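Local atomic coordinates of Non-reducing end alpha-L-arabinofuranosidase BoGH43B (Bacteroides ovatus, PDB entry 5JOZ), a protein that removes terminal non-reducing alpha-L-arabinofuranosyl residues from the side branches of xyloglucan during its breakdown. Residues P15-I19 with A251-G255; I10-N14 with R363-A367; P221-N225 with D288-Q292; Y137-P141 with G177-Y181. All blocks are in the same frame, centred on the assembly; numbering follows the deposited sequence.

Interaction 1 of 4, residues P15-I19 with A251-G255; sequences PDPSI and AVCLG
Leu254 rises from its strand against the loop residues Pro15, Asp16 and Pro17. Its CB starts beside the proline ring, 3.9 Å from Pro17 CD. At chi1 70°, CG lies between the backbone N and the carbonyl carbon, and the branch is carried up along Asp16. The methyl CD2 ends there, 3.5 Å from Asp16 OD1 and 3.6 Å from Asp16 N. Leu254 and Asp16 run alongside each other in the same direction. Leu254 CD2 thus gives Asp16 an apolar neighbour, while OD2 is hydrogen-bonded to Ser31 OG. Pro15 CB touches the same methyl more loosely.

Next along the chain, the Pro17 ring lies over the backbone of the opposing strand. Its CG is 3.5 Å from Cys253 C. Val252 fills the corner after it. Its CG2 meets Pro17 CB at 3.9 Å and Ile19 CB at 4.0 Å. CG1, on the other branch, reaches Ile19 CD1. No hydrogen bond joins the two segments, so the grip is apolar.

Residues 15-19 run into the first strand of the first four-stranded sheet, and 251-255 belong to the second strand of the fifth. This is the packing of first and last blades in the five-bladed beta-propeller of GH43 enzymes, with Asp16, the probable proton acceptor, at the active site.

Interaction 2 of 4, residues I10-N14 with R363-A367; sequences ITGMN and RRQAA
Arg364 and Met13 meet where the catalytic beta-propeller of this GH43 enzyme packs on its C-terminal concanavalin A-like domain. Arg364 NE donates to Met13 O at 2.8 Å, nearly along the C=O axis. The carbonyl oxygen lies at the edge of the guanidinium, near its plane. The hydrogen bond is bent, with an angle of 137° at the hydrogen. The extended arginine chain lays CG and CD beside the same carbonyl, CD at 3.2 Å from Met13 O. Water 1 sits at the same guanidinium edge and accepts from Arg364 NH2 at 2.9 Å. The Met13 chain bends at chi2 and chi3 and crosses the arginine, bringing CE to 4.1 Å from NH2. With the guanidinium gone, as in an alanine here, Met13 O would probably lose its arginine donor and a gap would be likely to open beside the Met13 methyl.

The second polar link is Thr11 OG1 to Ala366 O, 2.8 Å, on a lone pair in the carbonyl plane. Between the two bonds the two segments come very close. Gly12 CA is 3.4 Å from Gln365 O, and Gly12, with phi 73°, lets the backbone come this near.

Farther out, Asn14 crosses Arg364 at about a right angle, its amide turned 21° from the guanidinium plane. Tyr42 and Thr30 hold Asn14 OD1. Gln365 OE1 is hydrogen-bonded to Tyr447 OH. Within residues 10-14, Asn14 ND2 donates to Thr11 O at 3.0 Å, from above the plane of that carbonyl.

Interaction 3 of 4, residues P221-N225 with D288-Q292; sequences PVLSN and DGVVQ
Asn225 pairs its amide with the backbone of Val291. OD1 takes the Val291 N-H at 2.9 Å on a lone pair, and ND2 gives to Val291 O at 3.2 Å, also on a lone pair. The second bond is the straighter, 168° at the hydrogen, and Val291 O lies in the amide plane. With chi1 at -70°, CG is anti to the carbonyl carbon of Asn225, which swings the amide toward the other loop. The two bonds fix its rotation, and Phe233 O receives a further bond from ND2. A leucine in its place would probably leave the N-H and C=O of Val291 without these partners and free the loop end to shift.

Val290 crosses the amide at about a right angle. Its CG1, anti to the backbone N, sits 3.6 Å from Asn225 OD1. CG2 turns to the other flank, near Ser224 O.

These residues lie in two loops of the propeller. One follows the last strand of the fourth four-stranded sheet, and the other follows the last strand of the fifth. They also join through backbone. Ser224 N donates to Gly289 O at 2.7 Å, from above the carbonyl plane. The CB of Ser224 is directed away from residues 288-292, and its OG is hydrogen-bonded to His200 O. Leu223 CA approaches the same glycine oxygen at 3.1 Å in a CA-H...O contact. Gly289, at phi 81°, takes a backbone shape that glycine adopts readily. Leu223 CB packs on Val291 CG2 at 4.2 Å.

Interaction 4 of 4, residues Y137-P141 with G177-Y181; sequences YFLSP and GPHFY
Tyr137 has Phe180 CE2 over one face of its ring. Phe180 CE2 stands 3.7 Å from Tyr137 CG, displaced toward the rim of the tyrosine ring. The ring centroids are 5.0 Å apart and the planes meet at 49°, so the pair is oblique. The two residues sit on neighbouring blades of the GH43 five-bladed beta-propeller. Strand 135-141 is the second of the third blade, and strand 176-183 is the first of the fourth. The short segments run roughly antiparallel, at 154°, but no hydrogen bond links them. Apolar side chains make most of the contact.

Leu139 lies in the middle. Its CG is anti to the backbone N, chi1 177°, which sends the branch across to the opposing strand. The methyl CD2 rests 3.6 Å from His179 C, with Pro178 CB at 3.7 Å and Phe180 CB at 3.8 Å around it. Ile189 of the following strand also packs on Leu139 and on Phe180.

His179 has its CB directed away from residues 137-141, and its ND1 is hydrogen-bonded to Ser128 OG. The Pro178 end borders the active site. The preceding residue, Gly177, donates its N-H to Asp126, which probably tunes Glu176, the likely proton donor. Here the two proline rings cross at about a right angle, and Pro141 CD touches Pro178 CG at 3.6 Å.

In the fold
Interactions 1 and 4 lie beside the active site. Their centres are 15 Å apart and their nearest atoms about 5 Å. Interaction 1 contains Asp16, whose side chain is about 5 Å from that of Asp126 and about 6 Å from that of Glu176. In interaction 4 the Pro178 side chain is about 4 Å from that of Asp126. Interaction 2 adjoins interaction 1 in sequence, so the chain passes from the domain interface straight to Asp16. Interaction 3 is farther from the site, the Leu223 side chain about 12 Å from that of Asp16, but touches interaction 1, with Leu223 CD2 4.2 Å from Ala251 CB. Interactions 2 and 4 have the most distant centres, 27 Å apart.

Interaction 1 of 4, residues P15-I19 with A251-G255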
loop_
_atom_site.group_PDB
_atom_site.type_symbol
_atom_site.label_atom_id
_atom_site.label_comp_id
_atom_site.label_asym_id
_atom_site.label_seq_id
_atom_site.Cartn_x
_atom_site.Cartn_y
_atom_site.Cartn_z
ATOM N N PRO A 15 -2.293 -3.031 1.373
ATOM C CA PRO A 15 -2.378 -4.260 2.144
ATOM C C PRO A 15 -2.352 -4.066 3.663
ATOM O O PRO A 15 -2.012 -2.990 4.163
ATOM C CB PRO A 15 -1.116 -5.031 1.701
ATOM C CG PRO A 15 -0.279 -4.068 0.907
ATOM C CD PRO A 15 -0.894 -2.713 1.050
ATOM N N ASP A 16 -2.700 -5.139 4.373
ATOM C CA ASP A 16 -2.523 -5.254 5.833
ATOM C C ASP A 16 -3.285 -4.160 6.587
ATOM O O ASP A 16 -2.699 -3.458 7.423
ATOM C CB ASP A 16 -1.029 -5.218 6.197
ATOM C CG ASP A 16 -0.231 -6.325 5.537
ATOM O OD1 ASP A 16 -0.643 -7.494 5.637
ATOM O OD2 ASP A 16 0.837 -6.035 4.953
ATOM N N PRO A 17 -4.590 -3.997 6.281
ATOM C CA PRO A 17 -5.319 -2.871 6.840
ATOM C C PRO A 17 -5.451 -2.977 8.347
ATOM O O PRO A 17 -5.779 -4.065 8.844
ATOM C CB PRO A 17 -6.697 -2.975 6.168
ATOM C CG PRO A 17 -6.860 -4.418 5.860
ATOM C CD PRO A 17 -5.476 -4.871 5.488
ATOM N N SER A 18 -5.194 -1.876 9.060
ATOM C CA SER A 18 -5.507 -1.791 10.490
ATOM C C SER A 18 -6.378 -0.574 10.773
ATOM O O SER A 18 -6.084 0.520 10.298
ATOM C CB SER A 18 -4.239 -1.741 11.321
ATOM O OG SER A 18 -4.555 -1.682 12.690
ATOM N N ILE A 19 -7.430 -0.769 11.569
ATOM C CA ILE A 19 -8.471 0.253 11.784
ATOM C C ILE A 19 -8.643 0.615 13.255
ATOM O O ILE A 19 -8.400 -0.206 14.120
ATOM C CB ILE A 19 -9.840 -0.232 11.240
ATOM C CG1 ILE A 19 -10.831 0.928 11.127
ATOM C CG2 ILE A 19 -10.437 -1.353 12.096
ATOM C CD1 ILE A 19 -11.924 0.665 10.115
ATOM N N ALA A 251 -15.308 -5.910 10.060
ATOM C CA ALA A 251 -13.928 -6.303 9.862
ATOM C C ALA A 251 -13.399 -5.636 8.605
ATOM O O ALA A 251 -14.099 -5.560 7.597
ATOM C CB ALA A 251 -13.826 -7.810 9.729
ATOM N N VAL A 252 -12.170 -5.137 8.669
ATOM C CA VAL A 252 -11.425 -4.852 7.448
ATOM C C VAL A 252 -10.400 -5.963 7.296
ATOM O O VAL A 252 -9.983 -6.558 8.282
ATOM C CB VAL A 252 -10.785 -3.451 7.420
ATOM C CG1 VAL A 252 -11.878 -2.395 7.440
ATOM C CG2 VAL A 252 -9.782 -3.261 8.573
ATOM N N CYS A 253 -10.052 -6.265 6.052
ATOM C CA CYS A 253 -9.068 -7.295 5.724
ATOM C C CYS A 253 -8.527 -7.021 4.327
ATOM O O CYS A 253 -9.063 -6.162 3.602
ATOM C CB CYS A 253 -9.710 -8.674 5.743
ATOM S SG CYS A 253 -10.793 -8.961 4.319
ATOM N N LEU A 254 -7.483 -7.758 3.957
ATOM C CA LEU A 254 -6.879 -7.642 2.646
ATOM C C LEU A 254 -7.368 -8.757 1.752
ATOM O O LEU A 254 -7.853 -9.772 2.225
ATOM C CB LEU A 254 -5.343 -7.675 2.724
ATOM C CG LEU A 254 -4.566 -8.950 3.098
ATOM C CD1 LEU A 254 -4.620 -10.061 2.051
ATOM C CD2 LEU A 254 -3.125 -8.581 3.403
ATOM N N GLY A 255 -7.209 -8.558 0.454
ATOM C CA GLY A 255 -7.493 -9.585 -0.542
ATOM C C GLY A 255 -6.942 -9.182 -1.895
ATOM O O GLY A 255 -6.368 -8.090 -2.051
#

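Interaction 2 of 4, residues I10-N14 with R363-A367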
loop_
_atom_site.group_PDB
_atom_site.type_symbol
_atom_site.label_atom_id
_atom_site.label_comp_id
_atom_site.label_asym_id
_atom_site.label_seq_id
_atom_site.Cartn_x
_atom_site.Cartn_y
_atom_site.Cartn_z
ATOM N N ILE A 10 -11.003 0.198 -0.456
ATOM C CA ILE A 10 -9.835 0.973 -0.862
ATOM C C ILE A 10 -9.038 0.137 -1.850
ATOM O O ILE A 10 -8.588 -0.961 -1.522
ATOM C CB ILE A 10 -8.940 1.395 0.333
ATOM C CG1 ILE A 10 -9.791 1.793 1.556
ATOM C CG2 ILE A 10 -8.040 2.546 -0.095
ATOM C CD1 ILE A 10 -8.994 2.172 2.793
ATOM N N THR A 11 -8.858 0.678 -3.051
ATOM C CA THR A 11 -8.279 -0.052 -4.183
ATOM C C THR A 11 -6.833 0.324 -4.395
ATOM O O THR A 11 -6.348 1.258 -3.776
ATOM C CB THR A 11 -9.065 0.245 -5.478
ATOM O OG1 THR A 11 -9.112 1.650 -5.691
ATOM C CG2 THR A 11 -10.474 -0.269 -5.362
ATOM N N GLY A 12 -6.147 -0.400 -5.279
ATOM C CA GLY A 12 -4.705 -0.216 -5.480
ATOM C C GLY A 12 -3.958 -0.784 -4.284
ATOM O O GLY A 12 -4.578 -1.290 -3.341
ATOM N N MET A 13 -2.631 -0.703 -4.315
ATOM C CA MET A 13 -1.822 -1.379 -3.317
ATOM C C MET A 13 -2.071 -0.763 -1.953
ATOM O O MET A 13 -1.638 0.351 -1.683
ATOM C CB MET A 13 -0.340 -1.340 -3.670
ATOM C CG MET A 13 0.494 -2.282 -2.803
ATOM S SD MET A 13 2.139 -1.684 -2.434
ATOM C CE MET A 13 1.798 -0.119 -1.635
ATOM N N ASN A 14 -2.791 -1.520 -1.120
ATOM C CA ASN A 14 -3.241 -1.094 0.203
ATOM C C ASN A 14 -3.395 -2.323 1.127
ATOM O O ASN A 14 -4.483 -2.633 1.615
ATOM C CB ASN A 14 -4.556 -0.311 0.081
ATOM C CG ASN A 14 -4.335 1.185 -0.112
ATOM O OD1 ASN A 14 -3.740 1.841 0.740
ATOM N ND2 ASN A 14 -4.817 1.730 -1.228
ATOM N N ARG A 363 2.031 6.965 -8.290
ATOM C CA ARG A 363 0.896 6.617 -7.485
ATOM C C ARG A 363 0.359 5.247 -7.828
ATOM O O ARG A 363 0.534 4.755 -8.947
ATOM C CB ARG A 363 -0.176 7.696 -7.593
ATOM C CG ARG A 363 -0.994 7.693 -8.867
ATOM C CD ARG A 363 -2.285 8.460 -8.657
ATOM N NE ARG A 363 -2.128 9.883 -8.887
ATOM C CZ ARG A 363 -3.094 10.777 -8.725
ATOM N NH1 ARG A 363 -4.302 10.414 -8.310
ATOM N NH2 ARG A 363 -2.843 12.054 -8.974
ATOM N N ARG A 364 -0.317 4.666 -6.843
ATOM C CA ARG A 364 -0.915 3.348 -6.943
ATOM C C ARG A 364 -1.895 3.257 -8.116
ATOM O O ARG A 364 -2.737 4.141 -8.290
ATOM C CB ARG A 364 -1.684 3.035 -5.659
ATOM C CG ARG A 364 -0.832 2.858 -4.411
ATOM C CD ARG A 364 -1.648 3.151 -3.167
ATOM N NE ARG A 364 -0.878 2.988 -1.928
ATOM C CZ ARG A 364 0.057 3.825 -1.467
ATOM N NH1 ARG A 364 0.399 4.935 -2.132
ATOM N NH2 ARG A 364 0.671 3.546 -0.308
ATOM N N GLN A 365 -1.779 2.206 -8.925
ATOM C CA GLN A 365 -2.823 1.909 -9.909
ATOM C C GLN A 365 -4.069 1.390 -9.175
ATOM O O GLN A 365 -4.141 0.233 -8.772
ATOM C CB GLN A 365 -2.353 0.917 -10.959
ATOM C CG GLN A 365 -3.303 0.867 -12.152
ATOM C CD GLN A 365 -2.964 -0.226 -13.129
ATOM O OE1 GLN A 365 -1.812 -0.632 -13.233
ATOM N NE2 GLN A 365 -3.970 -0.708 -13.863
ATOM N N ALA A 366 -5.036 2.278 -9.010
ATOM C CA ALA A 366 -6.230 2.047 -8.214
ATOM C C ALA A 366 -7.409 1.475 -9.012
ATOM O O ALA A 366 -8.503 1.314 -8.452
ATOM C CB ALA A 366 -6.643 3.363 -7.557
ATOM N N ALA A 367 -7.209 1.199 -10.303
ATOM C CA ALA A 367 -8.250 0.585 -11.128
ATOM C C ALA A 367 -7.663 -0.263 -12.255
ATOM O O ALA A 367 -6.575 0.010 -12.765
ATOM C CB ALA A 367 -9.169 1.658 -11.692
HETATM O O HOH W 1 -0.399 1.313 1.170
#

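Interaction 3 of 4, residues P221-N225 with D288-Q292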
loop_
_atom_site.group_PDB
_atom_site.type_symbol
_atom_site.label_atom_id
_atom_site.label_comp_id
_atom_site.label_asym_id
_atom_site.label_seq_id
_atom_site.Cartn_x
_atom_site.Cartn_y
_atom_site.Cartn_z
ATOM N N PRO A 221 -13.058 -20.976 9.815
ATOM C CA PRO A 221 -12.430 -19.669 9.916
ATOM C C PRO A 221 -13.420 -18.508 10.061
ATOM O O PRO A 221 -14.617 -18.648 9.773
ATOM C CB PRO A 221 -11.709 -19.554 8.575
ATOM C CG PRO A 221 -12.592 -20.278 7.629
ATOM C CD PRO A 221 -13.322 -21.335 8.410
ATOM N N VAL A 222 -12.894 -17.357 10.470
ATOM C CA VAL A 222 -13.688 -16.148 10.640
ATOM C C VAL A 222 -14.059 -15.570 9.268
ATOM O O VAL A 222 -15.214 -15.200 9.018
ATOM C CB VAL A 222 -12.932 -15.113 11.496
ATOM C CG1 VAL A 222 -13.657 -13.771 11.506
ATOM C CG2 VAL A 222 -12.749 -15.655 12.919
ATOM N N LEU A 223 -13.066 -15.475 8.396
ATOM C CA LEU A 223 -13.302 -15.067 7.013
ATOM C C LEU A 223 -12.275 -15.726 6.103
ATOM O O LEU A 223 -11.116 -15.872 6.479
ATOM C CB LEU A 223 -13.334 -13.536 6.846
ATOM C CG LEU A 223 -12.201 -12.735 7.484
ATOM C CD1 LEU A 223 -11.004 -12.559 6.563
ATOM C CD2 LEU A 223 -12.721 -11.367 7.882
ATOM N N SER A 224 -12.756 -16.189 4.950
ATOM C CA SER A 224 -11.930 -16.767 3.898
ATOM C C SER A 224 -12.752 -17.005 2.640
ATOM O O SER A 224 -13.923 -17.348 2.735
ATOM C CB SER A 224 -11.347 -18.112 4.316
ATOM O OG SER A 224 -10.527 -18.612 3.271
ATOM N N ASN A 225 -12.118 -16.824 1.477
ATOM C CA ASN A 225 -12.683 -17.207 0.163
ATOM C C ASN A 225 -12.037 -18.480 -0.425
ATOM O O ASN A 225 -12.226 -18.803 -1.597
ATOM C CB ASN A 225 -12.592 -16.021 -0.810
ATOM C CG ASN A 225 -13.540 -14.913 -0.439
ATOM O OD1 ASN A 225 -13.914 -14.787 0.722
ATOM N ND2 ASN A 225 -13.943 -14.105 -1.418
ATOM N N ASP A 288 -20.666 -18.675 5.880
ATOM C CA ASP A 288 -19.551 -19.467 5.327
ATOM C C ASP A 288 -18.173 -18.780 5.395
ATOM O O ASP A 288 -17.167 -19.362 4.972
ATOM C CB ASP A 288 -19.888 -19.891 3.880
ATOM C CG ASP A 288 -20.400 -18.723 3.004
ATOM O OD1 ASP A 288 -20.266 -17.533 3.399
ATOM O OD2 ASP A 288 -20.947 -19.001 1.909
ATOM N N GLY A 289 -18.123 -17.558 5.927
ATOM C CA GLY A 289 -16.873 -16.807 6.028
ATOM C C GLY A 289 -16.440 -16.089 4.763
ATOM O O GLY A 289 -15.350 -15.529 4.743
ATOM N N VAL A 290 -17.282 -16.073 3.726
ATOM C CA VAL A 290 -16.895 -15.555 2.412
ATOM C C VAL A 290 -17.155 -14.060 2.325
ATOM O O VAL A 290 -18.280 -13.599 2.546
ATOM C CB VAL A 290 -17.643 -16.282 1.261
ATOM C CG1 VAL A 290 -17.298 -15.670 -0.103
ATOM C CG2 VAL A 290 -17.303 -17.768 1.276
ATOM N N VAL A 291 -16.103 -13.311 1.999
ATOM C CA VAL A 291 -16.198 -11.850 1.825
ATOM C C VAL A 291 -16.807 -11.598 0.437
ATOM O O VAL A 291 -16.249 -12.029 -0.574
ATOM C CB VAL A 291 -14.815 -11.168 2.011
ATOM C CG1 VAL A 291 -14.843 -9.698 1.598
ATOM C CG2 VAL A 291 -14.381 -11.294 3.468
ATOM N N GLN A 292 -17.958 -10.924 0.427
ATOM C CA GLN A 292 -18.821 -10.789 -0.762
ATOM C C GLN A 292 -18.569 -9.468 -1.487
ATOM O O GLN A 292 -17.965 -8.549 -0.929
ATOM C CB GLN A 292 -20.318 -10.856 -0.365
ATOM C CG GLN A 292 -20.777 -12.125 0.364
ATOM C CD GLN A 292 -20.687 -13.416 -0.461
ATOM O OE1 GLN A 292 -20.481 -14.498 0.091
ATOM N NE2 GLN A 292 -20.843 -13.309 -1.777
#

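Interaction 4 of 4, residues Y137-P141 with G177-Y181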
loop_
_atom_site.group_PDB
_atom_site.type_symbol
_atom_site.label_atom_id
_atom_site.label_comp_id
_atom_site.label_asym_id
_atom_site.label_seq_id
_atom_site.Cartn_x
_atom_site.Cartn_y
_atom_site.Cartn_z
ATOM N N TYR A 137 -0.929 -3.698 25.691
ATOM C CA TYR A 137 -0.495 -5.047 25.311
ATOM C C TYR A 137 0.223 -5.041 23.964
ATOM O O TYR A 137 -0.151 -4.296 23.068
ATOM C CB TYR A 137 -1.679 -6.026 25.262
ATOM C CG TYR A 137 -2.172 -6.428 26.620
ATOM C CD1 TYR A 137 -1.646 -7.544 27.263
ATOM C CD2 TYR A 137 -3.169 -5.701 27.269
ATOM C CE1 TYR A 137 -2.087 -7.912 28.524
ATOM C CE2 TYR A 137 -3.625 -6.074 28.527
ATOM C CZ TYR A 137 -3.072 -7.174 29.147
ATOM O OH TYR A 137 -3.507 -7.557 30.384
ATOM N N PHE A 138 1.249 -5.881 23.847
ATOM C CA PHE A 138 2.019 -6.076 22.615
ATOM C C PHE A 138 1.863 -7.549 22.306
ATOM O O PHE A 138 2.222 -8.380 23.129
ATOM C CB PHE A 138 3.503 -5.718 22.822
ATOM C CG PHE A 138 4.406 -6.025 21.636
ATOM C CD1 PHE A 138 4.882 -7.324 21.403
ATOM C CD2 PHE A 138 4.827 -5.005 20.780
ATOM C CE1 PHE A 138 5.722 -7.603 20.329
ATOM C CE2 PHE A 138 5.670 -5.278 19.697
ATOM C CZ PHE A 138 6.120 -6.579 19.469
ATOM N N LEU A 139 1.314 -7.854 21.131
ATOM C CA LEU A 139 1.164 -9.208 20.658
ATOM C C LEU A 139 1.912 -9.310 19.324
ATOM O O LEU A 139 1.775 -8.434 18.464
ATOM C CB LEU A 139 -0.322 -9.522 20.521
ATOM C CG LEU A 139 -0.756 -10.885 19.974
ATOM C CD1 LEU A 139 -0.377 -12.018 20.911
ATOM C CD2 LEU A 139 -2.254 -10.892 19.722
ATOM N N SER A 140 2.728 -10.348 19.168
ATOM C CA SER A 140 3.368 -10.634 17.899
ATOM C C SER A 140 3.569 -12.130 17.731
ATOM O O SER A 140 3.604 -12.851 18.729
ATOM C CB SER A 140 4.721 -9.942 17.824
ATOM O OG SER A 140 5.695 -10.658 18.571
ATOM N N PRO A 141 3.706 -12.605 16.474
ATOM C CA PRO A 141 4.217 -13.950 16.240
ATOM C C PRO A 141 5.711 -13.997 16.478
ATOM O O PRO A 141 6.354 -12.951 16.466
ATOM C CB PRO A 141 3.903 -14.208 14.766
ATOM C CG PRO A 141 3.861 -12.864 14.142
ATOM C CD PRO A 141 3.382 -11.921 15.212
ATOM N N GLY A 177 -0.324 -11.850 11.517
ATOM C CA GLY A 177 -1.342 -10.849 11.787
ATOM C C GLY A 177 -2.212 -10.973 13.022
ATOM O O GLY A 177 -3.419 -10.722 12.929
ATOM N N PRO A 178 -1.615 -11.322 14.188
ATOM C CA PRO A 178 -2.443 -11.497 15.379
ATOM C C PRO A 178 -2.881 -10.173 15.977
ATOM O O PRO A 178 -2.068 -9.253 16.087
ATOM C CB PRO A 178 -1.511 -12.227 16.343
ATOM C CG PRO A 178 -0.163 -11.719 15.982
ATOM C CD PRO A 178 -0.196 -11.597 14.485
ATOM N N HIS A 179 -4.157 -10.073 16.335
ATOM C CA HIS A 179 -4.665 -8.939 17.103
ATOM C C HIS A 179 -5.290 -9.447 18.382
ATOM O O HIS A 179 -5.829 -10.552 18.417
ATOM C CB HIS A 179 -5.697 -8.136 16.313
ATOM C CG HIS A 179 -5.142 -7.531 15.071
ATOM N ND1 HIS A 179 -4.075 -6.655 15.080
ATOM C CD2 HIS A 179 -5.482 -7.701 13.774
ATOM C CE1 HIS A 179 -3.803 -6.295 13.838
ATOM N NE2 HIS A 179 -4.639 -6.917 13.027
ATOM N N PHE A 180 -5.245 -8.592 19.398
ATOM C CA PHE A 180 -5.669 -8.899 20.735
ATOM C C PHE A 180 -6.906 -8.051 21.041
ATOM O O PHE A 180 -6.866 -6.836 20.879
ATOM C CB PHE A 180 -4.511 -8.554 21.688
ATOM C CG PHE A 180 -4.666 -9.114 23.071
ATOM C CD1 PHE A 180 -4.816 -10.475 23.267
ATOM C CD2 PHE A 180 -4.644 -8.277 24.182
ATOM C CE1 PHE A 180 -4.959 -10.994 24.542
ATOM C CE2 PHE A 180 -4.785 -8.788 25.457
ATOM C CZ PHE A 180 -4.945 -10.153 25.636
ATOM N N TYR A 181 -8.003 -8.687 21.453
ATOM C CA TYR A 181 -9.217 -7.960 21.849
ATOM C C TYR A 181 -9.775 -8.493 23.163
ATOM O O TYR A 181 -9.721 -9.694 23.426
ATOM C CB TYR A 181 -10.308 -8.055 20.777
ATOM C CG TYR A 181 -9.855 -7.751 19.370
ATOM C CD1 TYR A 181 -9.470 -6.471 19.004
ATOM C CD2 TYR A 181 -9.809 -8.753 18.406
ATOM C CE1 TYR A 181 -9.052 -6.189 17.712
ATOM C CE2 TYR A 181 -9.401 -8.488 17.113
ATOM C CZ TYR A 181 -9.023 -7.202 16.767
ATOM O OH TYR A 181 -8.626 -6.944 15.477
#